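Local coordinates for protein muconate lactonizing enzyme (Corynebacterium glutamicum, PDB 3I4K) that belongs to the muconate lactonizing enzyme group of the enolase superfamily and carries a magnesium ion at the C-terminal ends of its barrel strands, at residues F225-P228 with T229-D233; L234-L237 with R238-R242. One frame throughout, in Å; residues are numbered along the deposited sequence.

Contact 1: residues F225-P228 with T229-D233; sequences FEQP and TPADD. With MG (magnesium ion), chain J.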
loop_
_atom_site.group_PDB
_atom_site.type_symbol
_atom_site.label_atom_id
_atom_site.label_comp_id
_atom_site.label_asym_id
_atom_site.label_seq_id
_atom_site.Cartn_x
_atom_site.Cartn_y
_atom_site.Cartn_z
ATOM N N PHE A 225 6.366 25.823 1.102
ATOM C CA PHE A 225 5.062 26.440 1.284
ATOM C C PHE A 225 3.984 25.367 1.406
ATOM O O PHE A 225 3.566 24.776 0.404
ATOM C CB PHE A 225 4.720 27.364 0.112
ATOM C CG PHE A 225 5.751 28.426 -0.163
ATOM C CD1 PHE A 225 6.383 29.098 0.878
ATOM C CD2 PHE A 225 6.052 28.788 -1.474
ATOM C CE1 PHE A 225 7.305 30.125 0.612
ATOM C CE2 PHE A 225 6.959 29.797 -1.748
ATOM C CZ PHE A 225 7.591 30.472 -0.701
ATOM N N GLU A 226 3.548 25.102 2.634
ATOM C CA GLU A 226 2.495 24.115 2.870
ATOM C C GLU A 226 1.120 24.748 2.659
ATOM O O GLU A 226 0.853 25.849 3.152
ATOM C CB GLU A 226 2.590 23.550 4.288
ATOM C CG GLU A 226 1.427 22.616 4.668
ATOM C CD GLU A 226 1.624 21.931 6.015
ATOM O OE1 GLU A 226 2.652 22.192 6.677
ATOM O OE2 GLU A 226 0.751 21.127 6.411
ATOM N N GLN A 227 0.265 24.040 1.917
ATOM C CA GLN A 227 -1.100 24.452 1.591
ATOM C C GLN A 227 -1.412 25.936 1.809
ATOM O O GLN A 227 -2.233 26.292 2.659
ATOM C CB GLN A 227 -2.096 23.610 2.395
ATOM C CG GLN A 227 -3.492 23.556 1.788
ATOM C CD GLN A 227 -3.570 22.638 0.560
ATOM O OE1 GLN A 227 -3.084 21.497 0.590
ATOM N NE2 GLN A 227 -4.198 23.122 -0.510
ATOM N N PRO A 228 -0.775 26.824 1.034
ATOM C CA PRO A 228 -1.034 28.256 1.201
ATOM C C PRO A 228 -2.412 28.670 0.708
ATOM O O PRO A 228 -2.971 29.675 1.165
ATOM C CB PRO A 228 0.058 28.899 0.365
ATOM C CG PRO A 228 0.201 27.914 -0.775
ATOM C CD PRO A 228 0.206 26.588 -0.040
ATOM N N THR A 229 -2.958 27.872 -0.206
ATOM C CA THR A 229 -4.232 28.163 -0.842
ATOM C C THR A 229 -5.276 27.032 -0.771
ATOM O O THR A 229 -4.976 25.918 -0.343
ATOM C CB THR A 229 -3.950 28.525 -2.297
ATOM O OG1 THR A 229 -3.108 27.518 -2.862
ATOM C CG2 THR A 229 -3.224 29.862 -2.377
ATOM N N PRO A 230 -6.516 27.306 -1.210
ATOM C CA PRO A 230 -7.610 26.328 -1.186
ATOM C C PRO A 230 -7.272 24.901 -1.638
ATOM O O PRO A 230 -6.579 24.698 -2.640
ATOM C CB PRO A 230 -8.675 26.988 -2.062
ATOM C CG PRO A 230 -8.468 28.446 -1.779
ATOM C CD PRO A 230 -6.962 28.564 -1.840
ATOM N N ALA A 231 -7.795 23.924 -0.899
ATOM C CA ALA A 231 -7.557 22.500 -1.165
ATOM C C ALA A 231 -7.900 22.032 -2.573
ATOM O O ALA A 231 -7.229 21.162 -3.132
ATOM C CB ALA A 231 -8.331 21.653 -0.171
ATOM N N ASP A 232 -8.952 22.608 -3.142
ATOM C CA ASP A 232 -9.394 22.214 -4.468
ATOM C C ASP A 232 -8.566 22.739 -5.634
ATOM O O ASP A 232 -8.590 22.154 -6.716
ATOM C CB ASP A 232 -10.839 22.658 -4.676
ATOM C CG ASP A 232 -11.008 24.157 -4.510
ATOM O OD1 ASP A 232 -11.547 24.580 -3.467
ATOM O OD2 ASP A 232 -10.590 24.917 -5.418
ATOM N N ASP A 233 -7.828 23.822 -5.421
ATOM C CA ASP A 233 -7.063 24.456 -6.502
ATOM C C ASP A 233 -5.659 23.908 -6.692
ATOM O O ASP A 233 -4.668 24.541 -6.304
ATOM C CB ASP A 233 -7.008 25.964 -6.245
ATOM C CG ASP A 233 -6.624 26.767 -7.480
ATOM O OD1 ASP A 233 -6.367 26.160 -8.546
ATOM O OD2 ASP A 233 -6.588 28.019 -7.377
HETATM MG MG MG J . -1.046 21.702 7.456
HETATM O O HOH W 1 -2.005 22.784 5.939
#

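Contact 2: residues L234-L237 with R238-R242; sequences LETL and REITR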
loop_
_atom_site.group_PDB
_atom_site.type_symbol
_atom_site.label_atom_id
_atom_site.label_comp_id
_atom_site.label_asym_id
_atom_site.label_seq_id
_atom_site.Cartn_x
_atom_site.Cartn_y
_atom_site.Cartn_z
ATOM N N LEU A 234 -5.559 22.734 -7.307
ATOM C CA LEU A 234 -4.247 22.131 -7.515
ATOM C C LEU A 234 -3.413 22.944 -8.507
ATOM O O LEU A 234 -2.191 23.041 -8.364
ATOM C CB LEU A 234 -4.393 20.681 -8.009
ATOM C CG LEU A 234 -5.260 19.767 -7.137
ATOM C CD1 LEU A 234 -5.175 18.337 -7.666
ATOM C CD2 LEU A 234 -4.798 19.830 -5.675
ATOM N N GLU A 235 -4.068 23.549 -9.495
ATOM C CA GLU A 235 -3.348 24.325 -10.504
ATOM C C GLU A 235 -2.602 25.498 -9.874
ATOM O O GLU A 235 -1.515 25.879 -10.320
ATOM C CB GLU A 235 -4.321 24.818 -11.590
ATOM C CG GLU A 235 -4.678 23.746 -12.625
ATOM C CD GLU A 235 -5.734 24.211 -13.630
ATOM O OE1 GLU A 235 -5.680 25.373 -14.067
ATOM O OE2 GLU A 235 -6.618 23.413 -13.989
ATOM N N THR A 236 -3.175 26.066 -8.822
ATOM C CA THR A 236 -2.524 27.176 -8.138
ATOM C C THR A 236 -1.279 26.737 -7.364
ATOM O O THR A 236 -0.284 27.464 -7.317
ATOM C CB THR A 236 -3.528 27.883 -7.217
ATOM O OG1 THR A 236 -4.402 28.683 -8.023
ATOM C CG2 THR A 236 -2.824 28.753 -6.205
ATOM N N LEU A 237 -1.315 25.554 -6.756
ATOM C CA LEU A 237 -0.146 25.067 -6.021
ATOM C C LEU A 237 1.009 24.906 -7.005
ATOM O O LEU A 237 2.168 25.223 -6.693
ATOM C CB LEU A 237 -0.437 23.724 -5.354
ATOM C CG LEU A 237 -1.622 23.649 -4.383
ATOM C CD1 LEU A 237 -1.706 22.258 -3.805
ATOM C CD2 LEU A 237 -1.472 24.681 -3.265
ATOM N N ARG A 238 0.689 24.402 -8.195
ATOM C CA ARG A 238 1.688 24.214 -9.248
ATOM C C ARG A 238 2.222 25.569 -9.709
ATOM O O ARG A 238 3.425 25.744 -9.919
ATOM C CB ARG A 238 1.057 23.485 -10.448
ATOM C CG ARG A 238 1.914 23.471 -11.708
ATOM C CD ARG A 238 3.268 22.851 -11.448
ATOM N NE ARG A 238 4.082 22.756 -12.659
ATOM C CZ ARG A 238 5.398 22.525 -12.657
ATOM N NH1 ARG A 238 6.048 22.367 -11.501
ATOM N NH2 ARG A 238 6.067 22.453 -13.807
ATOM N N GLU A 239 1.312 26.524 -9.867
ATOM C CA GLU A 239 1.680 27.860 -10.309
ATOM C C GLU A 239 2.560 28.583 -9.285
ATOM O O GLU A 239 3.498 29.283 -9.676
ATOM C CB GLU A 239 0.419 28.690 -10.602
ATOM C CG GLU A 239 0.685 30.070 -11.226
ATOM C CD GLU A 239 1.455 30.010 -12.549
ATOM O OE1 GLU A 239 1.915 31.070 -13.027
ATOM O OE2 GLU A 239 1.597 28.911 -13.124
ATOM N N ILE A 240 2.305 28.417 -7.985
ATOM C CA ILE A 240 3.162 29.146 -7.055
ATOM C C ILE A 240 4.589 28.635 -7.149
ATOM O O ILE A 240 5.532 29.409 -7.014
ATOM C CB ILE A 240 2.704 29.108 -5.551
ATOM C CG1 ILE A 240 3.335 27.932 -4.843
ATOM C CG2 ILE A 240 1.190 29.104 -5.413
ATOM C CD1 ILE A 240 3.500 28.201 -3.383
ATOM N N THR A 241 4.760 27.338 -7.399
ATOM C CA THR A 241 6.106 26.784 -7.527
ATOM C C THR A 241 6.748 27.283 -8.828
ATOM O O THR A 241 7.942 27.598 -8.862
ATOM C CB THR A 241 6.073 25.241 -7.511
ATOM O OG1 THR A 241 5.792 24.802 -6.176
ATOM C CG2 THR A 241 7.420 24.646 -7.966
ATOM N N ARG A 242 5.954 27.350 -9.894
ATOM C CA ARG A 242 6.452 27.830 -11.175
ATOM C C ARG A 242 7.043 29.235 -11.018
ATOM O O ARG A 242 8.140 29.509 -11.504
ATOM C CB ARG A 242 5.328 27.858 -12.231
ATOM C CG ARG A 242 5.159 26.550 -13.010
ATOM C CD ARG A 242 4.491 26.782 -14.367
ATOM N NE ARG A 242 3.045 26.958 -14.245
ATOM C CZ ARG A 242 2.151 25.984 -14.401
ATOM N NH1 ARG A 242 2.546 24.747 -14.699
ATOM N NH2 ARG A 242 0.859 26.247 -14.248
HETATM O O HOH W 2 3.733 22.920 -6.548
#

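Contact 1: residues F225-P228 with T229-D233
In the TIM-barrel-like domain of this enolase-superfamily protein, the loop that leaves strand 224-226 bends beside the magnesium site, and Q227 and T229 meet across the bend. Q227 NE2 donates to T229 O at 2.9 Å, and the N-H...O angle of 169° makes the bond nearly straight. The acceptor lies almost in the plane of the Q227 amide, whereas the donor is tilted moderately from the plane of the T229 carbonyl. Q227 CG stands anti to the backbone N (chi1 -158°) and the chain then bends at chi2, which brings the amide alongside the T229 carbonyl. Q227 NE2 also passes 3.5 Å from A231 CA. Outside the turn, NE2 also bonds to S253 OG and OE1 accepts from D251 N, so both ends of this buried amide are engaged and its rotation is fixed.

One residue earlier, E226 points roughly at right angles to Q227, toward the metal. E226 OE2 binds magnesium at 2.2 Å, and D200 and D251 supply further carboxylate ligands; water 1 is a magnesium ligand at 2.1 Å. E226 OE1 pairs with K169 NZ in a salt bridge, a second-shell contact consistent with holding the carboxylate in place. Because D251 is both a metal ligand and the backbone partner of Q227, the turn is tied to the metal site through a neighbouring strand end.

Further along, P230 to D233 form a type I beta turn, closed by D233 N bonding to P230 O at 3.2 Å, and D233 takes the N-cap position of helix 234-244. Its carboxylate caps a backbone N in the first turn of that helix, and D233 OD2 is also hydrogen-bonded to T236 OG1.

Contact 2: residues L234-L237 with R238-R242
Successive i to i+4 backbone bonds link L234-L237 to R238-R242 as one alpha-helical run: R238 N to L234 O is 3.2 Å, E239 N to E235 O 2.9 Å and I240 N to T236 O 2.8 Å, while T241 N to L237 O is weak. L237 O has a second donor in water 2, at 2.8 Å; that water also bonds to T241 OG1, whose protein partner is V246 O.

Among the side chains, T236 and I240 meet one turn apart through their CG2 methyls, 4.1 Å from each other. The first torsion of I240 (chi1 91°) lies off the usual staggered positions, and the short approach of its CG2 to T236 O that results is doubtful.

On the polar side, R242 turns the edge of its guanidinium to E239. R242 NE and NH2 both reach the single oxygen E239 OE2, with NE at 2.7 Å, and the carboxylate oxygen lies close to the guanidinium plane. The other oxygen, OE1, is bridged to R243, so both oxygens of E239 have arginine partners. R242 CG in turn lies over one face of the R238 guanidinium, toward its rim.

The helix lies in the outer layer of the barrel, against its strands: I240 reaches L211 and L214 of helix 207-219, L234 touches helix 257-266, and L237, I240 and T241 lie on V248 of strand 247-250.

How the contacts relate
Contact 1 precedes contact 2 without a break in the chain, and their centres are 9 Å apart. Together they span most of the first two elements, and the loop between them, of the beta-alpha-beta unit formed by strand 224-226, helix 234-244 and strand 247-250, within the barrel domain. The two touch directly: F225 CD2 lies 3.2 Å from I240 CD1, and T229 OG1 lies 3.3 Å from L237 CD2, so the helix packs back onto the strand and loop that lead into it. Contact 1 supplies a magnesium ligand at the strand's end, while contact 2 belongs to the outer helical layer, the side chain of its L237 about 11 Å from the magnesium ion.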